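Local coordinates for protein putative non-ribosomal peptide synthetase (Actinomadura parvosata subsp. kistnae, PDB 6M7L) that probably takes part in non-ribosomal peptide synthesis as a condensation-type domain, built from two lobes with the chloramphenicol acetyltransferase-like fold, at residues M401-M406 and W411-D416; L44-A49 and E156-L161; Q28-L33 and T367-F372; A281-R286 and E444-R449; L415-D420 and G426-L431. All blocks are in the same frame, centred on the assembly; numbering follows the deposited sequence.

Contact 1. Residues M401-M406 and W411-D416; sequences MPEEAM and WLKLLD
M406 reaches W411 because its CG takes the position between backbone N and carbonyl carbon (chi1 68°) and the rest of the chain runs straight out. W411 has CG anti to N, beside its carbonyl carbon (chi1 -159°), and its CB is the atom the sulfur meets. M406 SD lies 4.1 Å from W411 CB, and the thioether meets the indole obliquely. One face of that indole is covered from within the strand: the methylene K413 CE sits 3.4 Å above the W411 ring plane, over its centre. Loop 401-406 is part of the connection from strand 395-399, at the edge of the N-terminal lobe's sheet, to strand 410-418 in the C-terminal lobe, so the contact lies where the two lobes of the condensation-domain fold are linked. The charged ends only approach each other: E403 OE2 stands 4.2 Å from K413 NZ, too far for a salt bridge, although the pair would probably still attract weakly. The other carboxylate oxygen, E403 OE1, is hydrogen-bonded to S248 of strand 246-253, beyond strand 424-434. The indole is fixed at its polar corner, W411 NE1 being hydrogen-bonded to the Q377 side chain.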
# COMPACT_ATOMS: atom_id res chain seq x y z
N MET A 401 6.88 18.44 3.02
CA MET A 401 6.85 19.38 4.13
C MET A 401 8.18 19.32 4.87
O MET A 401 8.92 18.33 4.75
CB MET A 401 5.71 19.04 5.10
CG MET A 401 4.32 19.04 4.48
SD MET A 401 3.52 20.66 4.54
CE MET A 401 3.67 21.04 6.28
N PRO A 402 8.53 20.35 5.63
CA PRO A 402 9.71 20.26 6.49
C PRO A 402 9.54 19.15 7.52
O PRO A 402 8.46 18.61 7.73
CB PRO A 402 9.78 21.64 7.16
CG PRO A 402 9.07 22.55 6.21
CD PRO A 402 7.96 21.71 5.62
N GLU A 403 10.66 18.81 8.16
CA GLU A 403 10.65 17.74 9.15
C GLU A 403 9.64 18.03 10.25
O GLU A 403 9.43 19.18 10.64
CB GLU A 403 12.05 17.56 9.76
CG GLU A 403 13.10 17.06 8.79
CD GLU A 403 12.93 15.59 8.44
OE1 GLU A 403 13.58 15.13 7.47
OE2 GLU A 403 12.15 14.90 9.12
N GLU A 404 8.99 16.97 10.74
CA GLU A 404 7.97 17.11 11.77
C GLU A 404 8.56 17.73 13.03
O GLU A 404 9.73 17.54 13.36
CB GLU A 404 7.35 15.75 12.09
CG GLU A 404 6.29 15.30 11.11
CD GLU A 404 5.94 13.83 11.28
OE1 GLU A 404 6.79 13.08 11.81
OE2 GLU A 404 4.83 13.43 10.88
N ALA A 405 7.72 18.47 13.74
CA ALA A 405 8.10 18.98 15.05
C ALA A 405 8.34 17.81 16.00
O ALA A 405 7.56 16.85 16.03
CB ALA A 405 7.01 19.90 15.61
N MET A 406 9.43 17.88 16.76
CA MET A 406 9.79 16.79 17.66
C MET A 406 10.38 17.36 18.94
O MET A 406 10.86 18.50 18.97
CB MET A 406 10.78 15.82 17.01
CG MET A 406 12.16 16.39 16.76
SD MET A 406 13.29 15.15 16.12
CE MET A 406 14.85 16.01 16.22
N TRP A 411 17.04 12.19 15.84
CA TRP A 411 16.20 11.06 15.43
C TRP A 411 16.85 10.46 14.19
O TRP A 411 16.72 11.00 13.09
CB TRP A 411 14.77 11.50 15.17
CG TRP A 411 13.79 10.37 15.25
CD1 TRP A 411 14.08 9.06 15.48
CD2 TRP A 411 12.37 10.45 15.10
NE1 TRP A 411 12.92 8.32 15.50
CE2 TRP A 411 11.86 9.14 15.26
CE3 TRP A 411 11.47 11.49 14.84
CZ2 TRP A 411 10.50 8.85 15.17
CZ3 TRP A 411 10.12 11.21 14.76
CH2 TRP A 411 9.65 9.90 14.92
N LEU A 412 17.54 9.34 14.37
CA LEU A 412 18.23 8.67 13.28
C LEU A 412 17.27 7.66 12.64
O LEU A 412 16.92 6.65 13.25
CB LEU A 412 19.50 7.98 13.79
CG LEU A 412 20.29 7.20 12.74
CD1 LEU A 412 20.69 8.10 11.58
CD2 LEU A 412 21.51 6.58 13.38
N LYS A 413 16.86 7.95 11.41
CA LYS A 413 15.96 7.09 10.65
C LYS A 413 16.72 6.52 9.46
O LYS A 413 17.16 7.27 8.58
CB LYS A 413 14.74 7.88 10.17
CG LYS A 413 13.96 8.57 11.28
CD LYS A 413 13.11 9.70 10.72
CE LYS A 413 12.02 10.11 11.69
NZ LYS A 413 11.32 11.36 11.27
N LEU A 414 16.87 5.20 9.42
CA LEU A 414 17.69 4.54 8.41
C LEU A 414 16.90 3.46 7.70
O LEU A 414 16.07 2.77 8.30
CB LEU A 414 18.96 3.94 9.03
CG LEU A 414 19.94 4.97 9.58
CD1 LEU A 414 21.04 4.29 10.39
CD2 LEU A 414 20.54 5.78 8.45
N LEU A 415 17.17 3.32 6.40
CA LEU A 415 16.60 2.25 5.59
C LEU A 415 17.63 1.13 5.43
O LEU A 415 18.76 1.38 5.01
CB LEU A 415 16.18 2.77 4.21
CG LEU A 415 14.82 3.44 4.11
CD1 LEU A 415 14.66 4.12 2.76
CD2 LEU A 415 13.71 2.43 4.33
N ASP A 416 17.22 -0.09 5.78
CA ASP A 416 18.10 -1.26 5.72
C ASP A 416 17.90 -1.94 4.36
O ASP A 416 17.14 -2.90 4.22
CB ASP A 416 17.81 -2.19 6.88
CG ASP A 416 18.79 -3.34 6.98
OD1 ASP A 416 19.81 -3.32 6.25
OD2 ASP A 416 18.54 -4.27 7.78

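Contact 2. Residues L44-A49 and E156-L161; sequences LHVRVA and ESVDVL
V158 carries the whole apolar contact, putting one methyl against each of two valines on the strand. V158 CG2 lies 3.6 Å from V46 CB and 3.9 Å from V46 CG2. The other branch does the same one step along: V158 CG1 is 3.7 Å from V48 CB and 4.0 Å from V48 CG1. CG1 is turned opposite the backbone N of V158 (chi1 169°), so the two methyls spread along the strand, and the helix side chain slides past both valines in the opposite direction. Cutting V158 back to an alanine would probably open a gap over V46 and V48, which would lose the two methyls they pack on. The strand and helix axes approach to 8.5 Å at 41°, a helix laid on a sheet as in the alpha/beta sandwich of the N-terminal lobe. This helix starts just after H149, R150 and D154, which by position probably correspond to the HHxxxDG motif of condensation domains, with R150 in place of the second histidine. Polar groups bond outward: S157 OG to D154 and to the backbone of G313, and E156 in a salt bridge to R298. R47 points away from the helix and bonds the P402 carbonyl.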
# COMPACT_ATOMS: atom_id res chain seq x y z
N LEU A 44 2.79 19.91 18.09
CA LEU A 44 3.09 18.50 17.86
C LEU A 44 1.95 17.93 17.04
O LEU A 44 0.95 17.43 17.56
CB LEU A 44 3.28 17.76 19.17
CG LEU A 44 4.57 18.09 19.93
CD1 LEU A 44 4.59 17.41 21.29
CD2 LEU A 44 5.77 17.67 19.09
N HIS A 45 2.09 18.02 15.71
CA HIS A 45 1.05 17.63 14.78
C HIS A 45 1.61 16.65 13.75
O HIS A 45 2.81 16.63 13.46
CB HIS A 45 0.47 18.84 14.04
CG HIS A 45 0.06 19.97 14.93
ND1 HIS A 45 0.15 21.29 14.55
CD2 HIS A 45 -0.46 19.97 16.18
CE1 HIS A 45 -0.29 22.06 15.53
NE2 HIS A 45 -0.67 21.28 16.53
N VAL A 46 0.72 15.84 13.20
CA VAL A 46 0.98 15.14 11.95
C VAL A 46 0.29 15.94 10.85
O VAL A 46 -0.73 16.60 11.08
CB VAL A 46 0.48 13.68 11.98
CG1 VAL A 46 1.35 12.84 12.91
CG2 VAL A 46 -0.97 13.63 12.41
N ARG A 47 0.86 15.90 9.65
CA ARG A 47 0.28 16.69 8.58
C ARG A 47 0.69 16.11 7.23
O ARG A 47 1.74 15.49 7.09
CB ARG A 47 0.70 18.17 8.67
CG ARG A 47 2.15 18.46 8.33
CD ARG A 47 3.09 18.05 9.47
NE ARG A 47 4.09 17.10 9.00
CZ ARG A 47 5.29 17.46 8.54
NH1 ARG A 47 6.12 16.53 8.10
NH2 ARG A 47 5.63 18.74 8.51
N VAL A 48 -0.18 16.32 6.24
CA VAL A 48 0.02 15.83 4.88
C VAL A 48 -0.45 16.90 3.91
O VAL A 48 -1.54 17.46 4.08
CB VAL A 48 -0.72 14.50 4.64
CG1 VAL A 48 -2.18 14.61 5.07
CG2 VAL A 48 -0.61 14.09 3.18
N ALA A 49 0.37 17.19 2.91
CA ALA A 49 0.01 18.12 1.85
C ALA A 49 -0.14 17.34 0.55
O ALA A 49 0.76 16.60 0.16
CB ALA A 49 1.07 19.22 1.70
N GLU A 156 1.13 6.65 11.39
CA GLU A 156 0.36 5.74 10.54
C GLU A 156 -1.04 6.26 10.25
O GLU A 156 -1.63 5.88 9.23
CB GLU A 156 0.27 4.36 11.19
CG GLU A 156 1.59 3.61 11.28
CD GLU A 156 2.53 4.21 12.30
OE1 GLU A 156 2.05 4.72 13.33
OE2 GLU A 156 3.76 4.19 12.06
N SER A 157 -1.59 7.13 11.11
CA SER A 157 -2.92 7.66 10.88
C SER A 157 -2.99 8.57 9.67
O SER A 157 -4.07 8.75 9.10
CB SER A 157 -3.42 8.41 12.12
OG SER A 157 -3.70 7.52 13.19
N VAL A 158 -1.86 9.17 9.27
CA VAL A 158 -1.86 10.05 8.10
C VAL A 158 -2.26 9.27 6.86
O VAL A 158 -3.08 9.72 6.05
CB VAL A 158 -0.48 10.72 7.93
CG1 VAL A 158 -0.39 11.40 6.58
CG2 VAL A 158 -0.25 11.71 9.05
N ASP A 159 -1.68 8.07 6.69
CA ASP A 159 -2.07 7.19 5.60
C ASP A 159 -3.55 6.84 5.68
O ASP A 159 -4.27 6.91 4.67
CB ASP A 159 -1.20 5.93 5.62
CG ASP A 159 -1.62 4.92 4.57
OD1 ASP A 159 -1.72 5.30 3.38
OD2 ASP A 159 -1.83 3.75 4.93
N VAL A 160 -4.02 6.47 6.87
CA VAL A 160 -5.44 6.17 7.06
C VAL A 160 -6.29 7.40 6.77
O VAL A 160 -7.36 7.30 6.15
CB VAL A 160 -5.68 5.65 8.49
CG1 VAL A 160 -7.17 5.52 8.77
CG2 VAL A 160 -4.97 4.32 8.69
N LEU A 161 -5.82 8.58 7.19
CA LEU A 161 -6.54 9.82 6.92
C LEU A 161 -6.76 10.01 5.43
O LEU A 161 -7.89 10.21 4.97
CB LEU A 161 -5.75 11.00 7.50
CG LEU A 161 -6.49 12.05 8.34
CD1 LEU A 161 -7.86 12.33 7.75
CD2 LEU A 161 -6.59 11.61 9.79

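Contact 3. Residues Q28-L33 and T367-F372; sequences QRRMWL and TRHPIF
R30 and P370 have the nearest CA atoms, 11.3 Å apart: helix 28-33 and loop 367-372 do not pack main chain to main chain, and one long side chain spans the distance. The helix is regular, with W32 N bonded to Q28 O, while the loop turns at I371, whose phi is positive (64°). The helix belongs to the N-terminal lobe and the loop leads into strand 374-380 of the C-terminal lobe, so R30 reaches from one lobe to the other. It crosses with its CG opposite the backbone N (chi1 -170°) and an extended run to NE, which delivers the guanidinium to the loop. There R30 NH2 lies 3.3 Å from P370 CD and 3.9 Å from H369 CD2, both met obliquely, and 3.7 Å from P370 CG. H369 and P370 also support each other, since P370 CD rests 3.3 Å above the H369 ring, toward its rim. On the side away from R30, H369 ND1 donates to F372 O at 2.9 Å, with that oxygen near the ring plane, and a weak second bond runs to P370 O. F353 meets the same ring almost parallel. No hydrogen bond crosses between the segments; R30 NH1 makes its salt bridge with E407. With ND1 occupied as a donor and a guanidinium near NE2, a second proton on H369 would probably be disfavoured.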
# COMPACT_ATOMS: atom_id res chain seq x y z
N GLN A 28 -2.39 10.64 25.18
CA GLN A 28 -3.26 11.80 25.05
C GLN A 28 -3.06 12.77 26.21
O GLN A 28 -3.07 13.99 26.01
CB GLN A 28 -4.72 11.36 24.98
CG GLN A 28 -5.12 10.71 23.68
CD GLN A 28 -6.59 10.35 23.66
OE1 GLN A 28 -7.10 9.74 24.60
NE2 GLN A 28 -7.27 10.72 22.59
N ARG A 29 -2.89 12.24 27.42
CA ARG A 29 -2.63 13.08 28.58
C ARG A 29 -1.40 13.95 28.36
O ARG A 29 -1.43 15.16 28.59
CB ARG A 29 -2.48 12.21 29.83
CG ARG A 29 -2.01 12.94 31.07
CD ARG A 29 -3.02 13.97 31.55
NE ARG A 29 -2.52 14.68 32.72
CZ ARG A 29 -3.13 15.70 33.30
NH1 ARG A 29 -4.29 16.15 32.82
NH2 ARG A 29 -2.59 16.28 34.36
N ARG A 30 -0.30 13.34 27.91
CA ARG A 30 0.92 14.11 27.68
C ARG A 30 0.75 15.06 26.51
O ARG A 30 1.21 16.21 26.56
CB ARG A 30 2.10 13.17 27.45
CG ARG A 30 3.44 13.88 27.44
CD ARG A 30 4.60 12.91 27.45
NE ARG A 30 5.87 13.61 27.43
CZ ARG A 30 6.47 14.06 26.33
NH1 ARG A 30 5.90 13.86 25.15
NH2 ARG A 30 7.62 14.70 26.41
N MET A 31 0.09 14.62 25.43
CA MET A 31 -0.10 15.48 24.28
C MET A 31 -0.95 16.69 24.62
O MET A 31 -0.68 17.80 24.16
CB MET A 31 -0.74 14.69 23.13
CG MET A 31 0.16 13.61 22.54
SD MET A 31 1.76 14.25 22.04
CE MET A 31 1.24 15.62 21.02
N TRP A 32 -1.99 16.49 25.44
CA TRP A 32 -2.84 17.61 25.84
C TRP A 32 -2.04 18.64 26.63
O TRP A 32 -2.13 19.85 26.37
CB TRP A 32 -4.02 17.10 26.66
CG TRP A 32 -5.06 18.14 26.93
CD1 TRP A 32 -6.16 18.42 26.17
CD2 TRP A 32 -5.10 19.06 28.04
NE1 TRP A 32 -6.88 19.45 26.73
CE2 TRP A 32 -6.25 19.86 27.88
CE3 TRP A 32 -4.27 19.27 29.15
CZ2 TRP A 32 -6.59 20.86 28.78
CZ3 TRP A 32 -4.62 20.27 30.04
CH2 TRP A 32 -5.77 21.05 29.86
N LEU A 33 -1.23 18.17 27.58
CA LEU A 33 -0.43 19.08 28.40
C LEU A 33 0.54 19.89 27.55
O LEU A 33 0.58 21.12 27.63
CB LEU A 33 0.31 18.29 29.48
CG LEU A 33 -0.58 17.69 30.57
CD1 LEU A 33 0.21 16.74 31.46
CD2 LEU A 33 -1.22 18.79 31.40
N THR A 367 11.53 21.10 27.36
CA THR A 367 12.61 21.41 26.45
C THR A 367 13.62 20.28 26.33
O THR A 367 14.59 20.40 25.57
CB THR A 367 13.31 22.71 26.87
OG1 THR A 367 14.06 23.23 25.78
CG2 THR A 367 14.25 22.46 28.04
N ARG A 368 13.43 19.18 27.06
CA ARG A 368 14.24 17.98 26.92
C ARG A 368 13.33 16.77 27.05
O ARG A 368 12.57 16.66 28.03
CB ARG A 368 15.36 17.91 27.96
CG ARG A 368 16.22 16.66 27.85
CD ARG A 368 17.50 16.79 28.66
NE ARG A 368 17.25 16.77 30.10
CZ ARG A 368 17.50 15.74 30.89
NH1 ARG A 368 18.02 14.63 30.38
NH2 ARG A 368 17.23 15.81 32.19
N HIS A 369 13.39 15.87 26.08
CA HIS A 369 12.50 14.72 26.06
C HIS A 369 12.81 13.78 27.23
O HIS A 369 13.98 13.62 27.60
CB HIS A 369 12.62 13.97 24.73
CG HIS A 369 11.55 12.94 24.52
ND1 HIS A 369 11.73 11.61 24.83
CD2 HIS A 369 10.30 13.05 24.03
CE1 HIS A 369 10.63 10.94 24.53
NE2 HIS A 369 9.74 11.79 24.05
N PRO A 370 11.80 13.16 27.83
CA PRO A 370 12.04 12.29 28.98
C PRO A 370 12.81 11.03 28.61
O PRO A 370 12.71 10.51 27.49
CB PRO A 370 10.63 11.95 29.48
CG PRO A 370 9.76 13.02 28.92
CD PRO A 370 10.36 13.38 27.60
N ILE A 371 13.59 10.55 29.58
CA ILE A 371 14.29 9.26 29.54
C ILE A 371 15.32 9.20 28.42
O ILE A 371 16.48 8.82 28.66
CB ILE A 371 13.29 8.09 29.43
CG1 ILE A 371 12.29 8.15 30.59
CG2 ILE A 371 14.03 6.77 29.45
CD1 ILE A 371 11.31 7.00 30.62
N PHE A 372 14.93 9.55 27.20
CA PHE A 372 15.88 9.58 26.09
C PHE A 372 15.66 10.84 25.26
O PHE A 372 14.55 11.38 25.19
CB PHE A 372 15.77 8.33 25.20
CG PHE A 372 14.40 8.09 24.63
CD1 PHE A 372 14.01 8.68 23.44
CD2 PHE A 372 13.51 7.25 25.28
CE1 PHE A 372 12.75 8.45 22.92
CE2 PHE A 372 12.25 7.02 24.76
CZ PHE A 372 11.87 7.62 23.59

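Contact 4. Residues A281-R286 and E444-R449; sequences AMLLSR and EALAQR
L283 gives up more surface here than any other residue, and both of its methyls are in use. With CG opposite the backbone N (chi1 -179°), the side chain points from helix 272-288 toward helix 440-459 and fits between two residues one turn apart. L283 CD2 meets L446 CD2 at 3.6 Å, methyl to methyl, with the two leucines at an oblique angle. The other branch turns to the arginine: L283 CD1 is 3.8 Å from R449 CG and 4.2 Å from R449 CB. The R449 chain, bent at its second and third torsions, crosses the leucine at about a right angle and offers its methylenes rather than its guanidinium. The contact is therefore purely apolar, although one of its three residues is charged. Further along the same helix, L450 and L453 also touch L283, and V470 near the end of the modelled chain adds to its surroundings. Other faces of the two helices look to strands: L284 packs on V293 and I295, A447 on V249 and L251. Helices packed on each other and on strands in this way are consistent with the alpha/beta sandwich of the C-terminal lobe in the acyltransferase-like fold of condensation domains.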
# COMPACT_ATOMS: atom_id res chain seq x y z
N ALA A 281 25.27 4.09 20.45
CA ALA A 281 25.50 4.13 21.88
C ALA A 281 26.96 4.42 22.20
O ALA A 281 27.26 5.06 23.22
CB ALA A 281 25.07 2.81 22.52
N MET A 282 27.89 3.96 21.36
CA MET A 282 29.29 4.30 21.55
C MET A 282 29.55 5.77 21.25
O MET A 282 30.25 6.45 22.00
CB MET A 282 30.17 3.41 20.67
CG MET A 282 30.00 1.92 20.92
SD MET A 282 31.04 0.88 19.88
CE MET A 282 32.66 1.24 20.56
N LEU A 283 28.98 6.27 20.15
CA LEU A 283 29.21 7.66 19.76
C LEU A 283 28.69 8.62 20.82
O LEU A 283 29.41 9.53 21.24
CB LEU A 283 28.53 7.93 18.42
CG LEU A 283 28.70 9.34 17.86
CD1 LEU A 283 30.16 9.60 17.50
CD2 LEU A 283 27.81 9.54 16.65
N LEU A 284 27.45 8.42 21.27
CA LEU A 284 26.90 9.28 22.31
C LEU A 284 27.67 9.14 23.62
O LEU A 284 27.81 10.13 24.35
CB LEU A 284 25.42 8.97 22.53
CG LEU A 284 24.50 9.19 21.33
CD1 LEU A 284 23.05 9.00 21.73
CD2 LEU A 284 24.72 10.57 20.73
N SER A 285 28.15 7.94 23.92
CA SER A 285 28.91 7.74 25.15
C SER A 285 30.17 8.59 25.16
O SER A 285 30.51 9.19 26.19
CB SER A 285 29.27 6.26 25.30
OG SER A 285 29.97 6.02 26.51
N ARG A 286 30.88 8.65 24.03
CA ARG A 286 32.12 9.41 23.98
C ARG A 286 31.86 10.91 23.83
O ARG A 286 32.59 11.73 24.40
CB ARG A 286 32.99 8.90 22.83
CG ARG A 286 33.51 7.49 23.04
CD ARG A 286 34.77 7.50 23.89
NE ARG A 286 35.88 8.13 23.18
CZ ARG A 286 36.71 7.48 22.37
NH1 ARG A 286 37.69 8.13 21.76
NH2 ARG A 286 36.56 6.18 22.17
N GLU A 444 25.77 17.63 10.29
CA GLU A 444 26.65 16.98 9.32
C GLU A 444 27.89 16.41 9.99
O GLU A 444 28.30 15.28 9.70
CB GLU A 444 27.05 17.97 8.23
CG GLU A 444 26.00 18.23 7.17
CD GLU A 444 26.46 19.24 6.15
OE1 GLU A 444 27.50 19.89 6.38
OE2 GLU A 444 25.78 19.39 5.11
N ALA A 445 28.50 17.19 10.89
CA ALA A 445 29.65 16.68 11.65
C ALA A 445 29.27 15.46 12.46
O ALA A 445 30.07 14.53 12.61
CB ALA A 445 30.20 17.78 12.55
N LEU A 446 28.05 15.44 13.00
CA LEU A 446 27.59 14.28 13.75
C LEU A 446 27.34 13.08 12.83
O LEU A 446 27.78 11.96 13.13
CB LEU A 446 26.32 14.63 14.53
CG LEU A 446 26.40 14.41 16.03
CD1 LEU A 446 25.10 14.80 16.70
CD2 LEU A 446 26.74 12.96 16.33
N ALA A 447 26.64 13.31 11.72
CA ALA A 447 26.39 12.23 10.77
C ALA A 447 27.70 11.63 10.26
O ALA A 447 27.86 10.41 10.24
CB ALA A 447 25.55 12.75 9.60
N GLN A 448 28.64 12.48 9.87
CA GLN A 448 29.94 11.99 9.41
C GLN A 448 30.67 11.26 10.53
O GLN A 448 31.36 10.26 10.28
CB GLN A 448 30.77 13.16 8.87
CG GLN A 448 32.21 12.81 8.54
CD GLN A 448 33.16 13.12 9.68
OE1 GLN A 448 33.05 14.15 10.34
NE2 GLN A 448 34.10 12.21 9.93
N ARG A 449 30.53 11.74 11.77
CA ARG A 449 31.19 11.09 12.90
C ARG A 449 30.62 9.70 13.14
O ARG A 449 31.36 8.78 13.51
CB ARG A 449 31.06 11.96 14.15
CG ARG A 449 32.20 11.80 15.14
CD ARG A 449 32.99 13.10 15.28
NE ARG A 449 32.26 14.12 16.03
CZ ARG A 449 32.67 15.38 16.17
NH1 ARG A 449 31.94 16.23 16.88
NH2 ARG A 449 33.80 15.78 15.60

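Contact 5. Residues L415-D420 and G426-L431; sequences LDHRTD and GLVGSL
L415 and V428 form a hydrogen-bonded pair in the antiparallel beta hairpin of strands 410-418 and 424-434, and each satisfies the other's amide and carbonyl. L415 N donates to V428 O at 2.6 Å with an N-H...O angle of 160°; in return V428 N reaches L415 O at 3.2 Å. That oxygen also takes a CA-H contact from L427. Nearer the turn the ladder slackens: H417 N to G426 O is weak, at 131°. G426 has a positive phi of 96°, where a side chain would run into the preceding carbonyl. D416 pairs with L427 without backbone bonds between them, and its main chain bonds D379 on the next strand. R418, two residues on, takes up its carboxylate. R418 NE points at D416 OD1 over 3.1 Å, in the guanidinium plane but above that of the carboxylate, while R418 NH1 completes the salt bridge with a weak bond to OD2; H258 adds a weak bond to OD1. R418 NH2 bonds the carbonyl of G422. Replacing D416 with an alanine is likely to leave the R418 guanidinium without its charge mate and freer to turn. V428 CG2 sits at the edge of the H417 imidazole, 4.1 Å from H417 CD2.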
# COMPACT_ATOMS: atom_id res chain seq x y z
N LEU A 415 17.17 3.32 6.40
CA LEU A 415 16.60 2.25 5.59
C LEU A 415 17.63 1.13 5.43
O LEU A 415 18.76 1.38 5.01
CB LEU A 415 16.18 2.77 4.21
CG LEU A 415 14.82 3.44 4.11
CD1 LEU A 415 14.66 4.12 2.76
CD2 LEU A 415 13.71 2.43 4.33
N ASP A 416 17.22 -0.09 5.78
CA ASP A 416 18.10 -1.26 5.72
C ASP A 416 17.90 -1.94 4.36
O ASP A 416 17.14 -2.90 4.22
CB ASP A 416 17.81 -2.19 6.88
CG ASP A 416 18.79 -3.34 6.98
OD1 ASP A 416 19.81 -3.32 6.25
OD2 ASP A 416 18.54 -4.27 7.78
N HIS A 417 18.60 -1.42 3.36
CA HIS A 417 18.49 -1.96 2.01
C HIS A 417 19.12 -3.34 1.92
O HIS A 417 20.19 -3.59 2.47
CB HIS A 417 19.15 -1.02 1.00
CG HIS A 417 18.39 0.24 0.74
ND1 HIS A 417 17.01 0.26 0.64
CD2 HIS A 417 18.80 1.51 0.56
CE1 HIS A 417 16.61 1.50 0.41
NE2 HIS A 417 17.68 2.28 0.35
N ARG A 418 18.44 -4.24 1.20
CA ARG A 418 18.90 -5.61 1.05
C ARG A 418 18.78 -6.05 -0.40
O ARG A 418 17.92 -5.58 -1.14
CB ARG A 418 18.11 -6.58 1.94
CG ARG A 418 18.21 -6.31 3.43
CD ARG A 418 19.63 -6.48 3.93
NE ARG A 418 19.71 -6.30 5.38
CZ ARG A 418 19.63 -7.29 6.26
NH1 ARG A 418 19.71 -7.03 7.56
NH2 ARG A 418 19.48 -8.54 5.84
N THR A 419 19.67 -6.96 -0.80
CA THR A 419 19.49 -7.69 -2.04
C THR A 419 18.41 -8.75 -1.85
O THR A 419 18.03 -9.08 -0.72
CB THR A 419 20.81 -8.33 -2.49
OG1 THR A 419 21.89 -7.43 -2.22
CG2 THR A 419 20.79 -8.63 -3.98
N ASP A 420 17.91 -9.29 -2.97
CA ASP A 420 16.87 -10.31 -2.91
C ASP A 420 17.26 -11.50 -2.04
O ASP A 420 16.38 -12.20 -1.53
CB ASP A 420 16.53 -10.79 -4.33
CG ASP A 420 16.00 -9.68 -5.21
OD1 ASP A 420 16.80 -8.80 -5.59
OD2 ASP A 420 14.79 -9.69 -5.50
N GLY A 426 23.53 -1.45 1.29
CA GLY A 426 23.60 -0.05 1.67
C GLY A 426 22.65 0.30 2.80
O GLY A 426 21.58 -0.30 2.96
N LEU A 427 23.05 1.28 3.60
CA LEU A 427 22.25 1.80 4.70
C LEU A 427 22.05 3.29 4.46
O LEU A 427 22.99 4.08 4.60
CB LEU A 427 22.94 1.54 6.04
CG LEU A 427 22.08 1.54 7.31
CD1 LEU A 427 21.03 0.44 7.24
CD2 LEU A 427 22.94 1.38 8.55
N VAL A 428 20.83 3.68 4.09
CA VAL A 428 20.52 5.04 3.67
C VAL A 428 19.44 5.61 4.56
O VAL A 428 18.43 4.95 4.84
CB VAL A 428 20.10 5.08 2.19
CG1 VAL A 428 19.59 6.47 1.81
CG2 VAL A 428 21.25 4.68 1.29
N GLY A 429 19.63 6.85 5.00
CA GLY A 429 18.63 7.50 5.82
C GLY A 429 18.97 8.94 6.11
O GLY A 429 19.72 9.58 5.37
N SER A 430 18.40 9.45 7.20
CA SER A 430 18.54 10.85 7.57
C SER A 430 18.74 10.97 9.07
O SER A 430 18.10 10.26 9.85
CB SER A 430 17.31 11.66 7.14
OG SER A 430 17.16 11.66 5.73
N LEU A 431 19.63 11.88 9.47
CA LEU A 431 19.78 12.26 10.87
C LEU A 431 18.93 13.50 11.10
O LEU A 431 19.31 14.61 10.74
CB LEU A 431 21.24 12.52 11.21
CG LEU A 431 21.47 13.06 12.63
CD1 LEU A 431 20.96 12.07 13.66
CD2 LEU A 431 22.94 13.38 12.86

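How the contacts relate
Contacts 1 and 5 share strand 410-418, including L415 and D416, and K413 O probably hydrogen-bonds S430 N between them; their centres are about 14 Å apart. Contact 2 lies in the N-terminal lobe, its centre also about 14 Å from that of contact 1, and the two touch at P402 and R47. Contact 3 closes a loop of more than 330 residues, with contact 2 nested inside it and touching it through M31 and L44. Contacts 3 and 4 cross along the chain. Contact 4, its centre about 31 Å from that of contact 2, encloses contacts 1 and 5 in sequence, and L431 packs against its second helix. Contacts 1 and 3 thus connect the lobes, while 2, 4 and 5 build each lobe.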